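Local atomic coordinates of guanine deaminase (Escherichia coli, PDB entry 6OHB), a protein that catalyses the zinc-dependent hydrolytic deamination of guanine to xanthine and ammonia in purine breakdown. Residues Y426-Y429 with V435-R438; D260-Y265 with C272-C277; Y94-Q97 with N103-T106. All coordinates share one frame; numbering follows the deposited sequence.

Contact 1 of 3, residues Y426-Y429 with V435-R438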
loop_
_atom_site.group_PDB
_atom_site.type_symbol
_atom_site.label_atom_id
_atom_site.label_comp_id
_atom_site.label_asym_id
_atom_site.label_seq_id
_atom_site.Cartn_x
_atom_site.Cartn_y
_atom_site.Cartn_z
ATOM N N TYR A 426 -5.444 -7.985 -16.633
ATOM C CA TYR A 426 -6.030 -9.155 -17.282
ATOM C C TYR A 426 -5.257 -9.553 -18.535
ATOM O O TYR A 426 -5.003 -10.744 -18.761
ATOM C CB TYR A 426 -7.501 -8.867 -17.619
ATOM C CG TYR A 426 -8.292 -10.015 -18.216
ATOM C CD1 TYR A 426 -8.641 -11.129 -17.451
ATOM C CD2 TYR A 426 -8.726 -9.967 -19.539
ATOM C CE1 TYR A 426 -9.382 -12.177 -17.996
ATOM C CE2 TYR A 426 -9.471 -11.007 -20.096
ATOM C CZ TYR A 426 -9.794 -12.108 -19.323
ATOM O OH TYR A 426 -10.528 -13.137 -19.877
ATOM N N ARG A 427 -4.877 -8.574 -19.356
ATOM C CA ARG A 427 -4.077 -8.860 -20.540
ATOM C C ARG A 427 -3.095 -7.715 -20.750
ATOM O O ARG A 427 -3.393 -6.562 -20.429
ATOM C CB ARG A 427 -4.944 -9.030 -21.812
ATOM C CG ARG A 427 -5.960 -10.188 -21.821
ATOM C CD ARG A 427 -5.312 -11.535 -22.117
ATOM N NE ARG A 427 -6.291 -12.622 -22.205
ATOM C CZ ARG A 427 -6.793 -13.281 -21.160
ATOM N NH1 ARG A 427 -6.422 -12.975 -19.916
ATOM N NH2 ARG A 427 -7.672 -14.256 -21.357
ATOM N N THR A 428 -1.925 -8.036 -21.298
ATOM C CA THR A 428 -0.958 -7.017 -21.691
ATOM C C THR A 428 -0.523 -7.266 -23.130
ATOM O O THR A 428 -0.049 -8.364 -23.464
ATOM C CB THR A 428 0.263 -6.985 -20.756
ATOM O OG1 THR A 428 -0.171 -6.716 -19.418
ATOM C CG2 THR A 428 1.238 -5.890 -21.184
ATOM N N TYR A 429 -0.662 -6.224 -23.957
ATOM C CA TYR A 429 -0.263 -6.217 -25.356
ATOM C C TYR A 429 0.948 -5.306 -25.522
ATOM O O TYR A 429 0.929 -4.148 -25.079
ATOM C CB TYR A 429 -1.401 -5.714 -26.255
ATOM C CG TYR A 429 -2.518 -6.705 -26.518
ATOM C CD1 TYR A 429 -3.473 -6.990 -25.542
ATOM C CD2 TYR A 429 -2.632 -7.345 -27.753
ATOM C CE1 TYR A 429 -4.506 -7.896 -25.784
ATOM C CE2 TYR A 429 -3.658 -8.251 -28.002
ATOM C CZ TYR A 429 -4.593 -8.521 -27.017
ATOM O OH TYR A 429 -5.612 -9.418 -27.267
ATOM N N VAL A 435 1.283 -10.305 -25.065
ATOM C CA VAL A 435 2.485 -10.838 -24.435
ATOM C C VAL A 435 2.258 -11.277 -23.000
ATOM O O VAL A 435 3.176 -11.866 -22.402
ATOM C CB VAL A 435 3.654 -9.832 -24.497
ATOM C CG1 VAL A 435 4.082 -9.606 -25.940
ATOM C CG2 VAL A 435 3.263 -8.519 -23.840
ATOM N N TYR A 436 1.090 -11.007 -22.416
ATOM C CA TYR A 436 0.811 -11.586 -21.106
ATOM C C TYR A 436 -0.685 -11.796 -20.929
ATOM O O TYR A 436 -1.487 -10.923 -21.276
ATOM C CB TYR A 436 1.349 -10.720 -19.961
ATOM C CG TYR A 436 0.791 -11.080 -18.595
ATOM C CD1 TYR A 436 1.350 -12.108 -17.838
ATOM C CD2 TYR A 436 -0.286 -10.382 -18.055
ATOM C CE1 TYR A 436 0.843 -12.434 -16.579
ATOM C CE2 TYR A 436 -0.801 -10.698 -16.808
ATOM C CZ TYR A 436 -0.231 -11.723 -16.073
ATOM O OH TYR A 436 -0.744 -12.037 -14.833
ATOM N N GLU A 437 -1.039 -12.946 -20.353
ATOM C CA GLU A 437 -2.415 -13.272 -20.002
ATOM C C GLU A 437 -2.445 -13.877 -18.605
ATOM O O GLU A 437 -1.732 -14.846 -18.330
ATOM C CB GLU A 437 -3.039 -14.236 -21.018
ATOM C CG GLU A 437 -2.171 -15.424 -21.362
ATOM C CD GLU A 437 -2.752 -16.262 -22.475
ATOM O OE1 GLU A 437 -3.407 -15.694 -23.385
ATOM O OE2 GLU A 437 -2.552 -17.495 -22.425
ATOM N N ARG A 438 -3.272 -13.303 -17.734
ATOM C CA ARG A 438 -3.349 -13.747 -16.350
ATOM C C ARG A 438 -3.757 -15.215 -16.275
ATOM O O ARG A 438 -4.742 -15.630 -16.894
ATOM C CB ARG A 438 -4.342 -12.871 -15.588
ATOM C CG ARG A 438 -4.148 -12.858 -14.083
ATOM C CD ARG A 438 -5.210 -11.999 -13.427
ATOM N NE ARG A 438 -6.546 -12.483 -13.761
ATOM C CZ ARG A 438 -7.624 -11.713 -13.857
ATOM N NH1 ARG A 438 -7.533 -10.404 -13.640
ATOM N NH2 ARG A 438 -8.795 -12.253 -14.172
#
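Residues 426-429 and 435-438 pair as the two antiparallel arms of a beta hairpin near the C-terminus, away from the zinc site. Thr428 and Tyr436 form a hydrogen-bonded pair: Thr428 N gives to Tyr436 O (2.9 Å), and Tyr436 N gives back to Thr428 O (3.1 Å). Val435 N also reaches Thr428 O, at 2.8 Å. Val435 and Tyr436 thus both face Thr428, which is a classic beta bulge. Next along, Arg427 and Glu437 form a non-hydrogen-bonded pair. Arg427 bends at chi2 (-79°) and lays its guanidinium over Glu437 CB. Arg427 NH1 turns back to Tyr426 O (2.9 Å). Arg438 N reaches Tyr426 O at 3.3 Å, from the opposite face of the carbonyl plane. Arg427 NH1 also sits over the centre of the Tyr426 ring, 3.4 Å above it. Arg438 meets this ring at its edge, with Arg438 NH2 3.5 Å from Tyr426 CD1 and the two planes 68° apart. A salt bridge to Glu392 holds Arg438 NH2. On the other side of the hairpin, Thr428 OG1 approaches Tyr436 CD2 and is hydrogen-bonded to Leu131 O of helix 116-132.

Contact 2 of 3, residues D260-Y265 with C272-C277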
loop_
_atom_site.group_PDB
_atom_site.type_symbol
_atom_site.label_atom_id
_atom_site.label_comp_id
_atom_site.label_asym_id
_atom_site.label_seq_id
_atom_site.Cartn_x
_atom_site.Cartn_y
_atom_site.Cartn_z
ATOM N N ASP A 260 23.716 21.310 -10.104
ATOM C CA ASP A 260 24.694 22.035 -10.903
ATOM C C ASP A 260 25.889 21.173 -11.284
ATOM O O ASP A 260 26.538 21.456 -12.296
ATOM C CB ASP A 260 25.170 23.287 -10.169
ATOM C CG ASP A 260 26.028 24.180 -11.049
ATOM O OD1 ASP A 260 25.458 24.912 -11.888
ATOM O OD2 ASP A 260 27.271 24.143 -10.904
ATOM N N VAL A 261 26.178 20.117 -10.524
ATOM C CA VAL A 261 27.221 19.183 -10.942
ATOM C C VAL A 261 26.837 18.530 -12.264
ATOM O O VAL A 261 27.650 18.446 -13.192
ATOM C CB VAL A 261 27.478 18.130 -9.851
ATOM C CG1 VAL A 261 28.642 17.232 -10.255
ATOM C CG2 VAL A 261 27.739 18.804 -8.515
ATOM N N TYR A 262 25.587 18.066 -12.370
ATOM C CA TYR A 262 25.127 17.464 -13.616
ATOM C C TYR A 262 25.037 18.502 -14.723
ATOM O O TYR A 262 25.386 18.221 -15.876
ATOM C CB TYR A 262 23.761 16.809 -13.414
ATOM C CG TYR A 262 23.742 15.674 -12.424
ATOM C CD1 TYR A 262 24.647 14.622 -12.519
ATOM C CD2 TYR A 262 22.814 15.653 -11.394
ATOM C CE1 TYR A 262 24.626 13.581 -11.606
ATOM C CE2 TYR A 262 22.784 14.619 -10.478
ATOM C CZ TYR A 262 23.690 13.587 -10.587
ATOM O OH TYR A 262 23.651 12.561 -9.672
ATOM N N HIS A 263 24.597 19.715 -14.380
ATOM C CA HIS A 263 24.405 20.762 -15.379
ATOM C C HIS A 263 25.725 21.196 -16.004
ATOM O O HIS A 263 25.804 21.383 -17.225
ATOM C CB HIS A 263 23.686 21.955 -14.747
ATOM C CG HIS A 263 23.403 23.073 -15.702
ATOM N ND1 HIS A 263 22.514 22.953 -16.749
ATOM C CD2 HIS A 263 23.883 24.338 -15.762
ATOM C CE1 HIS A 263 22.463 24.093 -17.414
ATOM N NE2 HIS A 263 23.284 24.950 -16.835
ATOM N N GLN A 264 26.771 21.378 -15.187
ATOM C CA GLN A 264 28.059 21.821 -15.718
ATOM C C GLN A 264 28.691 20.761 -16.608
ATOM O O GLN A 264 29.454 21.096 -17.519
ATOM C CB GLN A 264 29.015 22.191 -14.580
ATOM C CG GLN A 264 28.616 23.431 -13.782
ATOM C CD GLN A 264 28.271 24.628 -14.655
ATOM O OE1 GLN A 264 28.969 24.932 -15.624
ATOM N NE2 GLN A 264 27.189 25.318 -14.307
ATOM N N TYR A 265 28.402 19.484 -16.358
ATOM C CA TYR A 265 28.842 18.409 -17.232
ATOM C C TYR A 265 27.855 18.142 -18.369
ATOM O O TYR A 265 27.879 17.053 -18.955
ATOM C CB TYR A 265 29.082 17.132 -16.423
ATOM C CG TYR A 265 30.357 17.157 -15.607
ATOM C CD1 TYR A 265 31.602 17.073 -16.221
ATOM C CD2 TYR A 265 30.315 17.267 -14.223
ATOM C CE1 TYR A 265 32.768 17.100 -15.479
ATOM C CE2 TYR A 265 31.477 17.297 -13.471
ATOM C CZ TYR A 265 32.701 17.212 -14.103
ATOM O OH TYR A 265 33.856 17.238 -13.353
ATOM N N CYS A 272 16.679 13.943 -20.165
ATOM C CA CYS A 272 17.481 13.749 -18.965
ATOM C C CYS A 272 16.527 13.631 -17.784
ATOM O O CYS A 272 15.777 14.571 -17.497
ATOM C CB CYS A 272 18.465 14.905 -18.765
ATOM S SG CYS A 272 19.484 15.297 -20.230
ATOM N N VAL A 273 16.550 12.480 -17.114
ATOM C CA VAL A 273 15.584 12.140 -16.077
ATOM C C VAL A 273 16.321 11.981 -14.754
ATOM O O VAL A 273 17.253 11.169 -14.637
ATOM C CB VAL A 273 14.795 10.862 -16.416
ATOM C CG1 VAL A 273 13.782 10.560 -15.314
ATOM C CG2 VAL A 273 14.092 11.013 -17.757
ATOM N N PHE A 274 15.863 12.726 -13.754
ATOM C CA PHE A 274 16.464 12.755 -12.430
ATOM C C PHE A 274 15.475 12.149 -11.445
ATOM O O PHE A 274 14.366 12.669 -11.265
ATOM C CB PHE A 274 16.840 14.185 -12.040
ATOM C CG PHE A 274 17.824 14.821 -12.985
ATOM C CD1 PHE A 274 19.180 14.563 -12.869
ATOM C CD2 PHE A 274 17.390 15.658 -14.005
ATOM C CE1 PHE A 274 20.090 15.130 -13.742
ATOM C CE2 PHE A 274 18.293 16.230 -14.883
ATOM C CZ PHE A 274 19.647 15.967 -14.751
ATOM N N ALA A 275 15.880 11.053 -10.821
ATOM C CA ALA A 275 15.035 10.333 -9.883
ATOM C C ALA A 275 15.011 11.024 -8.528
ATOM O O ALA A 275 16.030 11.553 -8.065
ATOM C CB ALA A 275 15.528 8.895 -9.723
ATOM N N HIS A 276 13.813 11.049 -7.930
ATOM C CA HIS A 276 13.509 11.450 -6.555
ATOM C C HIS A 276 13.271 12.950 -6.443
ATOM O O HIS A 276 12.114 13.376 -6.370
ATOM C CB HIS A 276 14.599 10.976 -5.590
ATOM C CG HIS A 276 14.792 9.491 -5.602
ATOM N ND1 HIS A 276 13.813 8.611 -5.195
ATOM C CD2 HIS A 276 15.846 8.731 -5.985
ATOM C CE1 HIS A 276 14.255 7.373 -5.322
ATOM N NE2 HIS A 276 15.488 7.417 -5.799
ATOM N N CYS A 277 14.336 13.759 -6.434
ATOM C CA CYS A 277 14.197 15.218 -6.413
ATOM C C CYS A 277 13.334 15.678 -5.241
ATOM O O CYS A 277 12.440 16.514 -5.393
ATOM C CB CYS A 277 13.623 15.736 -7.733
ATOM S SG CYS A 277 14.688 15.441 -9.153
#
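The ring of Tyr262 overlaps one corner of the Phe274 ring, CD2 of the tyrosine lying 3.6 Å from CE1 of the phenylalanine. This is helix-to-strand packing in the TIM-barrel fold of the amidohydrolases. Tyr262 comes from helix 258-264 and Phe274 from strand 272-274, which runs parallel to its neighbours 233-238 and 294-297. Both residues are buried, and they carry the whole contact between the two segments. The two side chains pass alongside each other, each heading toward the other's backbone. Their ring planes are 36° apart and the ring centroids 5.6 Å. A chi1 of -60° sets the Phe274 ring beside its own backbone N, pointing at the helix. Phe274 also touches Thr236 and Leu238 of the adjoining strand. Tyr262 packs on Leu238 and Phe210, two residues that probably bind substrate. The pair therefore probably backs the substrate pocket. The tyrosine hydroxyl is tied to the same region by a hydrogen bond to the backbone oxygen of His237, a zinc ligand. A polar brace, Gln264 to Asp260, spans the helical turn that carries Tyr262. There, Gln264 NE2 gives a nearly straight bond (167°) to Asp260 OD1 at 3.0 Å, on the syn side of the carboxylate, and Arg287 NH1 makes a salt bridge to the same oxygen.

Contact 3 of 3, residues Y94-Q97 with N103-T106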
loop_
_atom_site.group_PDB
_atom_site.type_symbol
_atom_site.label_atom_id
_atom_site.label_comp_id
_atom_site.label_asym_id
_atom_site.label_seq_id
_atom_site.Cartn_x
_atom_site.Cartn_y
_atom_site.Cartn_z
ATOM N N TYR A 94 14.840 -3.313 8.748
ATOM C CA TYR A 94 13.887 -2.249 9.013
ATOM C C TYR A 94 14.603 -0.967 9.417
ATOM O O TYR A 94 15.620 -0.998 10.118
ATOM C CB TYR A 94 12.907 -2.670 10.111
ATOM N N GLY A 95 14.076 0.163 8.947
ATOM C CA GLY A 95 14.423 1.463 9.482
ATOM C C GLY A 95 15.647 2.128 8.896
ATOM O O GLY A 95 15.853 3.325 9.143
ATOM N N GLU A 96 16.467 1.410 8.136
ATOM C CA GLU A 96 17.700 2.000 7.644
ATOM C C GLU A 96 17.418 2.918 6.453
ATOM O O GLU A 96 16.411 2.782 5.753
ATOM C CB GLU A 96 18.705 0.912 7.269
ATOM C CG GLU A 96 19.405 0.302 8.480
ATOM C CD GLU A 96 20.675 1.046 8.832
ATOM O OE1 GLU A 96 21.280 0.762 9.886
ATOM O OE2 GLU A 96 21.051 1.942 8.058
ATOM N N GLN A 97 18.323 3.871 6.235
ATOM C CA GLN A 97 18.113 4.965 5.293
ATOM C C GLN A 97 19.076 4.862 4.110
ATOM O O GLN A 97 19.873 3.926 4.005
ATOM C CB GLN A 97 18.227 6.310 6.010
ATOM C CG GLN A 97 16.975 6.647 6.798
ATOM C CD GLN A 97 17.057 7.991 7.476
ATOM O OE1 GLN A 97 18.122 8.404 7.935
ATOM N NE2 GLN A 97 15.928 8.687 7.546
ATOM N N ASN A 103 24.852 0.754 1.084
ATOM C CA ASN A 103 26.046 -0.026 1.399
ATOM C C ASN A 103 25.743 -1.399 1.997
ATOM O O ASN A 103 26.563 -2.313 1.850
ATOM C CB ASN A 103 26.949 0.755 2.362
ATOM C CG ASN A 103 27.451 2.061 1.764
ATOM O OD1 ASN A 103 28.423 2.078 1.007
ATOM N ND2 ASN A 103 26.791 3.162 2.107
ATOM N N LYS A 104 24.578 -1.591 2.616
ATOM C CA LYS A 104 24.261 -2.859 3.268
ATOM C C LYS A 104 23.473 -3.826 2.396
ATOM O O LYS A 104 23.652 -5.041 2.524
ATOM C CB LYS A 104 23.492 -2.614 4.569
ATOM C CG LYS A 104 24.323 -1.915 5.629
ATOM C CD LYS A 104 23.772 -2.154 7.020
ATOM C CE LYS A 104 23.482 -0.845 7.730
ATOM N NZ LYS A 104 22.830 -1.092 9.043
ATOM N N HIS A 105 22.605 -3.329 1.521
ATOM C CA HIS A 105 21.703 -4.183 0.761
ATOM C C HIS A 105 21.877 -4.022 -0.741
ATOM O O HIS A 105 21.968 -5.025 -1.459
ATOM C CB HIS A 105 20.247 -3.891 1.156
ATOM C CG HIS A 105 19.974 -4.059 2.619
ATOM N ND1 HIS A 105 19.509 -3.032 3.412
ATOM C CD2 HIS A 105 20.099 -5.135 3.431
ATOM C CE1 HIS A 105 19.363 -3.466 4.651
ATOM N NE2 HIS A 105 19.712 -4.739 4.689
ATOM N N THR A 106 21.956 -2.783 -1.231
ATOM C CA THR A 106 21.928 -2.534 -2.670
ATOM C C THR A 106 23.142 -3.138 -3.369
ATOM O O THR A 106 22.999 -3.904 -4.333
ATOM C CB THR A 106 21.862 -1.028 -2.926
ATOM O OG1 THR A 106 20.609 -0.517 -2.454
ATOM C CG2 THR A 106 22.005 -0.725 -4.410
#
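Glu96 OE1 and Lys104 NZ form a salt bridge, 2.6 Å apart, and NZ donates the hydrogen bond. The ammonium group does not lie in the carboxylate plane. It comes from above it, 79° out, so the bond meets the flat group over its face. Lys104 NZ is 3.0 Å from Glu96 CD and 3.7 Å from Glu96 OE2, and the pairing is thus lopsided, with OE1 the near oxygen. Lys104 CE follows behind the nitrogen and is 3.5 Å from Glu96 OE1. The two side chains meet at about a right angle.

Both chains are bent. Glu96 turns at chi2 (-90°), which folds its carboxylate back from a straight reach. Lys104 is kinked at chi3 (-124°), a value away from the usual staggered positions. The methylene end of the lysine still comes close to the carboxylate, while the backbones stay well apart.

Lys104 is exposed and Glu96 partly exposed, and the bridge lies at the protein surface. Solvent would probably weaken the attraction between the charges. Lys104 CB lies over one face of the His105 imidazole, a ring that meets Trp101 edge-to-face.

The loop also belongs to the dimer. Gly95 N is hydrogen-bonded to Tyr344 OH of the second subunit, and what is modelled of Tyr94, up to CB, packs on Leu354 of that subunit.

Gln97 stands at the N-cap position of helix 98-111, and Lys104 lies on the helix where it widens into a pi-type turn. The salt bridge thus ties the loop leading into a helix to a later turn of that same helix, within the amidohydrolase domain of the TIM-barrel clan.

The three contacts differ in depth and in chemistry. Contact 2 is buried and apolar, joining a helix to a barrel strand next to probable substrate-binding residues. Contact 1 is partly buried and rests mainly on backbone hydrogen bonds between neighbouring strands. Contact 3 is a surface contact made by one charged pair between a loop and the helix that follows it, in a region that also meets the second subunit. No two of them share a helix or strand. Contacts 1 and 2 lie on opposite sides of the chain's centre, their own centres 36 Å apart. Contacts 2 and 3 come nearer, with closest atoms about 10 Å apart, but do not touch.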